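Local coordinates for peptide chain release factor subunit 1 (Aeropyrum pernix, PDB 3AGK), which probably recognises the three stop codons on the ribosome and directs the ending of polypeptide synthesis, as the codon-reading release factor of an archaeon, at residues A[109-114]-A[131-136]; A[253-258]-A[264-269]. One frame throughout, in Å; residues are numbered along the deposited sequence.

Contact 1. Residues A[109-114]-A[131-136]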
loop_
_atom_site.group_PDB
_atom_site.type_symbol
_atom_site.label_atom_id
_atom_site.label_comp_id
_atom_site.label_asym_id
_atom_site.label_seq_id
_atom_site.Cartn_x
_atom_site.Cartn_y
_atom_site.Cartn_z
ATOM N N PHE A 109 -2.453 3.891 23.039
ATOM C CA PHE A 109 -1.498 4.668 22.250
ATOM C C PHE A 109 -1.994 6.102 22.133
ATOM O O PHE A 109 -3.173 6.328 21.878
ATOM C CB PHE A 109 -1.287 4.052 20.861
ATOM C CG PHE A 109 -0.910 2.593 20.892
ATOM C CD1 PHE A 109 -1.884 1.613 21.034
ATOM C CD2 PHE A 109 0.416 2.202 20.782
ATOM C CE1 PHE A 109 -1.543 0.268 21.069
ATOM C CE2 PHE A 109 0.768 0.858 20.815
ATOM C CZ PHE A 109 -0.215 -0.109 20.959
ATOM N N MET A 110 -1.113 7.072 22.361
ATOM C CA MET A 110 -1.502 8.464 22.180
ATOM C C MET A 110 -0.374 9.258 21.562
ATOM O O MET A 110 0.746 9.176 22.016
ATOM C CB MET A 110 -1.931 9.118 23.493
ATOM C CG MET A 110 -2.510 10.514 23.241
ATOM S SD MET A 110 -3.060 11.429 24.688
ATOM C CE MET A 110 -1.623 11.355 25.744
ATOM N N PHE A 111 -0.661 10.031 20.522
ATOM C CA PHE A 111 0.376 10.868 19.926
ATOM C C PHE A 111 -0.171 12.005 19.077
ATOM O O PHE A 111 -1.392 12.103 18.823
ATOM C CB PHE A 111 1.330 10.023 19.083
ATOM C CG PHE A 111 0.656 9.298 17.962
ATOM C CD1 PHE A 111 0.654 9.827 16.681
ATOM C CD2 PHE A 111 0.016 8.090 18.191
ATOM C CE1 PHE A 111 0.030 9.170 15.642
ATOM C CE2 PHE A 111 -0.618 7.418 17.153
ATOM C CZ PHE A 111 -0.608 7.959 15.872
ATOM N N SER A 112 0.740 12.876 18.647
ATOM C CA SER A 112 0.396 13.860 17.640
ATOM C C SER A 112 1.071 13.446 16.332
ATOM O O SER A 112 2.223 13.045 16.327
ATOM C CB SER A 112 0.788 15.272 18.083
ATOM O OG SER A 112 0.343 16.244 17.146
ATOM N N PRO A 113 0.334 13.496 15.218
ATOM C CA PRO A 113 0.871 13.024 13.935
ATOM C C PRO A 113 1.739 14.079 13.237
ATOM O O PRO A 113 1.598 15.267 13.536
ATOM C CB PRO A 113 -0.398 12.750 13.123
ATOM C CG PRO A 113 -1.395 13.729 13.659
ATOM C CD PRO A 113 -1.086 13.883 15.125
ATOM N N PRO A 114 2.608 13.656 12.300
ATOM C CA PRO A 114 3.497 14.610 11.621
ATOM C C PRO A 114 2.669 15.608 10.825
ATOM O O PRO A 114 3.086 16.742 10.580
ATOM C CB PRO A 114 4.311 13.729 10.660
ATOM C CG PRO A 114 3.992 12.314 11.004
ATOM C CD PRO A 114 2.680 12.307 11.714
ATOM N N ASP A 131 -6.654 4.439 8.748
ATOM C CA ASP A 131 -6.932 5.154 7.515
ATOM C C ASP A 131 -6.086 6.387 7.289
ATOM O O ASP A 131 -5.181 6.386 6.467
ATOM C CB ASP A 131 -8.409 5.574 7.477
ATOM C CG ASP A 131 -9.337 4.427 7.146
ATOM O OD1 ASP A 131 -8.886 3.267 7.228
ATOM O OD2 ASP A 131 -10.515 4.688 6.810
ATOM N N PHE A 132 -6.420 7.447 8.016
ATOM C CA PHE A 132 -5.880 8.774 7.765
ATOM C C PHE A 132 -4.363 8.784 7.881
ATOM O O PHE A 132 -3.685 9.540 7.184
ATOM C CB PHE A 132 -6.479 9.790 8.744
ATOM C CG PHE A 132 -7.962 9.590 9.029
ATOM C CD1 PHE A 132 -8.414 8.473 9.722
ATOM C CD2 PHE A 132 -8.891 10.540 8.638
ATOM C CE1 PHE A 132 -9.744 8.307 10.001
ATOM C CE2 PHE A 132 -10.233 10.370 8.912
ATOM C CZ PHE A 132 -10.658 9.254 9.594
ATOM N N LEU A 133 -3.834 7.928 8.750
ATOM C CA LEU A 133 -2.405 7.928 9.075
ATOM C C LEU A 133 -1.568 7.309 7.969
ATOM O O LEU A 133 -0.461 7.775 7.673
ATOM C CB LEU A 133 -2.168 7.171 10.379
ATOM C CG LEU A 133 -2.884 7.756 11.595
ATOM C CD1 LEU A 133 -2.819 6.807 12.796
ATOM C CD2 LEU A 133 -2.296 9.120 11.940
ATOM N N GLU A 134 -2.095 6.248 7.368
ATOM C CA GLU A 134 -1.393 5.565 6.288
ATOM C C GLU A 134 -1.206 6.460 5.075
ATOM O O GLU A 134 -0.297 6.247 4.278
ATOM C CB GLU A 134 -2.124 4.289 5.878
ATOM C CG GLU A 134 -2.244 3.267 6.986
ATOM C CD GLU A 134 -2.497 1.870 6.453
ATOM O OE1 GLU A 134 -3.631 1.362 6.620
ATOM O OE2 GLU A 134 -1.555 1.286 5.866
ATOM N N ASP A 135 -2.059 7.470 4.947
ATOM C CA ASP A 135 -2.020 8.349 3.783
ATOM C C ASP A 135 -0.867 9.358 3.790
ATOM O O ASP A 135 -0.500 9.891 2.738
ATOM C CB ASP A 135 -3.361 9.060 3.618
ATOM C CG ASP A 135 -4.417 8.167 2.991
ATOM O OD1 ASP A 135 -5.611 8.360 3.293
ATOM O OD2 ASP A 135 -4.049 7.272 2.198
ATOM N N MET A 136 -0.298 9.619 4.966
ATOM C CA MET A 136 0.818 10.560 5.067
ATOM C C MET A 136 2.117 9.841 5.401
ATOM O O MET A 136 3.194 10.437 5.396
ATOM C CB MET A 136 0.527 11.655 6.095
ATOM C CG MET A 136 1.518 12.832 6.089
ATOM S SD MET A 136 1.318 14.035 4.748
ATOM C CE MET A 136 2.201 15.446 5.421
#
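Phe111, the last residue of strand 107-111, reaches across to Leu133 on the short, weakly bonded helical turn at about 131-134. Its CG sits between the backbone N and the carbonyl carbon (chi1 60°), and the ring runs out toward the helical turn. Leu133 comes from the opposite direction and meets the far end of the ring at its edge: CD1 lies in the ring plane, 4.0 Å from Phe111 CZ. Further along, past Ser112, the chain has left the strand, and Pro113 takes the other branch of the leucine, with Pro113 CB 4.3 Å from Leu133 CD2. The two methyls of one side chain are thus shared between an aromatic edge and a proline ring. Pro114 packs on Lys14 and Leu17 of helix 14-24. The same helix supplies Leu20 to Phe111, while Phe96 of the neighbouring strand 93-98 touches Leu133. The contact is buried and wholly apolar, a small piece of the hydrophobic core between sheet and helices in the alpha/beta fold of eRF1 domain 1, where an edge strand of the four-stranded antiparallel sheet runs out into a loop.

Contact 2. Residues A[253-258]-A[264-269]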
loop_
_atom_site.group_PDB
_atom_site.type_symbol
_atom_site.label_atom_id
_atom_site.label_comp_id
_atom_site.label_asym_id
_atom_site.label_seq_id
_atom_site.Cartn_x
_atom_site.Cartn_y
_atom_site.Cartn_z
ATOM N N VAL A 253 0.225 1.367 -23.920
ATOM C CA VAL A 253 1.154 0.236 -23.880
ATOM C C VAL A 253 0.549 -1.049 -24.419
ATOM O O VAL A 253 -0.499 -1.477 -23.951
ATOM C CB VAL A 253 1.637 -0.029 -22.435
ATOM C CG1 VAL A 253 2.507 -1.271 -22.379
ATOM C CG2 VAL A 253 2.361 1.201 -21.878
ATOM N N ASP A 254 1.219 -1.656 -25.399
ATOM C CA ASP A 254 0.783 -2.922 -25.983
ATOM C C ASP A 254 1.144 -4.080 -25.087
ATOM O O ASP A 254 2.306 -4.305 -24.765
ATOM C CB ASP A 254 1.388 -3.124 -27.371
ATOM C CG ASP A 254 0.966 -2.043 -28.335
ATOM O OD1 ASP A 254 -0.210 -2.085 -28.779
ATOM O OD2 ASP A 254 1.791 -1.143 -28.620
ATOM N N VAL A 255 0.129 -4.817 -24.683
ATOM C CA VAL A 255 0.293 -5.897 -23.741
ATOM C C VAL A 255 -0.659 -6.996 -24.182
ATOM O O VAL A 255 -1.745 -6.717 -24.677
ATOM C CB VAL A 255 -0.054 -5.371 -22.342
ATOM C CG1 VAL A 255 -0.783 -6.376 -21.533
ATOM C CG2 VAL A 255 1.197 -4.861 -21.645
ATOM N N ALA A 256 -0.246 -8.242 -24.007
ATOM C CA ALA A 256 -0.988 -9.383 -24.505
ATOM C C ALA A 256 -1.941 -9.997 -23.486
ATOM O O ALA A 256 -2.925 -10.634 -23.860
ATOM C CB ALA A 256 -0.018 -10.457 -25.028
ATOM N N TYR A 257 -1.655 -9.818 -22.203
ATOM C CA TYR A 257 -2.394 -10.546 -21.173
ATOM C C TYR A 257 -3.197 -9.651 -20.243
ATOM O O TYR A 257 -3.051 -8.429 -20.257
ATOM C CB TYR A 257 -1.441 -11.419 -20.353
ATOM C CG TYR A 257 -0.750 -12.486 -21.162
ATOM C CD1 TYR A 257 0.553 -12.309 -21.613
ATOM C CD2 TYR A 257 -1.411 -13.666 -21.497
ATOM C CE1 TYR A 257 1.189 -13.286 -22.366
ATOM C CE2 TYR A 257 -0.783 -14.649 -22.245
ATOM C CZ TYR A 257 0.516 -14.455 -22.676
ATOM O OH TYR A 257 1.132 -15.431 -23.427
ATOM N N GLN A 258 -4.057 -10.281 -19.446
ATOM C CA GLN A 258 -4.867 -9.614 -18.440
ATOM C C GLN A 258 -4.400 -10.119 -17.089
ATOM O O GLN A 258 -3.412 -10.842 -17.014
ATOM C CB GLN A 258 -6.357 -9.947 -18.650
ATOM C CG GLN A 258 -6.953 -9.339 -19.912
ATOM C CD GLN A 258 -7.535 -7.952 -19.690
ATOM O OE1 GLN A 258 -7.641 -7.490 -18.557
ATOM N NE2 GLN A 258 -7.932 -7.289 -20.776
ATOM N N LYS A 264 1.922 -6.670 -14.862
ATOM C CA LYS A 264 3.383 -6.710 -14.836
ATOM C C LYS A 264 3.929 -6.269 -16.181
ATOM O O LYS A 264 4.809 -5.405 -16.245
ATOM C CB LYS A 264 3.897 -8.114 -14.498
ATOM C CG LYS A 264 5.442 -8.245 -14.500
ATOM C CD LYS A 264 5.845 -9.644 -14.056
ATOM C CE LYS A 264 7.318 -9.772 -13.811
ATOM N NZ LYS A 264 7.617 -11.059 -13.101
ATOM N N GLU A 265 3.401 -6.854 -17.256
ATOM C CA GLU A 265 3.863 -6.525 -18.600
ATOM C C GLU A 265 3.727 -5.027 -18.914
ATOM O O GLU A 265 4.635 -4.419 -19.479
ATOM C CB GLU A 265 3.161 -7.360 -19.674
ATOM C CG GLU A 265 3.590 -6.942 -21.088
ATOM C CD GLU A 265 3.186 -7.918 -22.192
ATOM O OE1 GLU A 265 2.135 -8.592 -22.067
ATOM O OE2 GLU A 265 3.934 -7.988 -23.200
ATOM N N ALA A 266 2.608 -4.430 -18.523
ATOM C CA ALA A 266 2.385 -3.011 -18.781
ATOM C C ALA A 266 3.380 -2.139 -18.014
ATOM O O ALA A 266 3.895 -1.143 -18.533
ATOM C CB ALA A 266 0.983 -2.631 -18.417
ATOM N N VAL A 267 3.627 -2.508 -16.764
ATOM C CA VAL A 267 4.579 -1.784 -15.943
ATOM C C VAL A 267 6.013 -1.913 -16.492
ATOM O O VAL A 267 6.744 -0.928 -16.590
ATOM C CB VAL A 267 4.474 -2.221 -14.453
ATOM C CG1 VAL A 267 5.575 -1.581 -13.614
ATOM C CG2 VAL A 267 3.084 -1.848 -13.898
ATOM N N MET A 268 6.412 -3.121 -16.864
ATOM C CA MET A 268 7.734 -3.286 -17.439
ATOM C C MET A 268 7.883 -2.490 -18.733
ATOM O O MET A 268 8.969 -2.039 -19.052
ATOM C CB MET A 268 8.076 -4.761 -17.678
ATOM C CG MET A 268 8.058 -5.615 -16.412
ATOM S SD MET A 268 9.169 -5.016 -15.101
ATOM C CE MET A 268 10.798 -5.147 -15.879
ATOM N N LYS A 269 6.803 -2.323 -19.490
ATOM C CA LYS A 269 6.934 -1.710 -20.810
ATOM C C LYS A 269 6.710 -0.217 -20.785
ATOM O O LYS A 269 7.023 0.469 -21.754
ATOM C CB LYS A 269 5.999 -2.367 -21.820
ATOM C CG LYS A 269 6.469 -3.727 -22.247
ATOM C CD LYS A 269 5.496 -4.395 -23.187
ATOM C CE LYS A 269 5.548 -3.799 -24.578
ATOM N NZ LYS A 269 5.031 -4.792 -25.574
#
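Val253 and Val255 meet Ala266, Glu265 and Lys269 where the short, weakly bonded edge strand 253-254, parallel to strand 219-226, passes into a loop and the chain turns back as helix 259-269, packed on the mixed sheet of the alpha/beta fold of eRF1 domain 2. Strand 219-226 lies beside Val253 in the sheet, and its Ala225 touches both Val253 and Ala266.

The apolar part centres on the helix backbone and its small residue. Val253 directs CG1 at the helix, where it rests 3.7 Å from Lys269 CB and near Ala266 CA. Val255 packs more closely on the alanine side chain, with Val255 CG2 3.9 Å from Ala266 CB. The same methyl lies against the stem of Glu265, but the very short approach modelled there is doubtful, as is the rotamer of the valine.

Two polar side chains of the helix grip the backbone of 253-258. Glu265 holds CG anti to its backbone N (chi1 176°) and continues extended past the valine, which brings the carboxylate to the amide of Ala256; Ala256 N donates a nearly straight hydrogen bond to Glu265 OE1, 3.1 Å long, arriving from above the carboxylate plane. Tyr257 flanks the same oxygen obliquely. Lys269 bends at chi3 (75°) so that its chain folds over the carbonyl of Asp254. The carboxylate of that aspartate turns to another lysine, Lys231, with which it forms a salt bridge. The ammonium of Lys269 instead takes the main-chain oxygen: Lys269 NZ to Asp254 O is 2.9 Å, with the donor tilted 25° from the carbonyl plane.

In the fold
Contact 1 and contact 2 belong to different domains of the release factor, 109-114 with 131-136 in eRF1 domain 1 and 253-258 with 264-269 in eRF1 domain 2. They lie on opposite sides of the chain's centre, with contact centres 36 Å apart and nearest atoms about 20 Å apart, so neither touches the other. Along the chain they follow in series. Each joins a segment from an edge strand of its sheet to a helical segment, but by different means: contact 1 is purely apolar and buried, whereas contact 2 is partly exposed and adds two hydrogen bonds between charged side chains and the main chain of 253-258, one accepted by Glu265, one donated by Lys269.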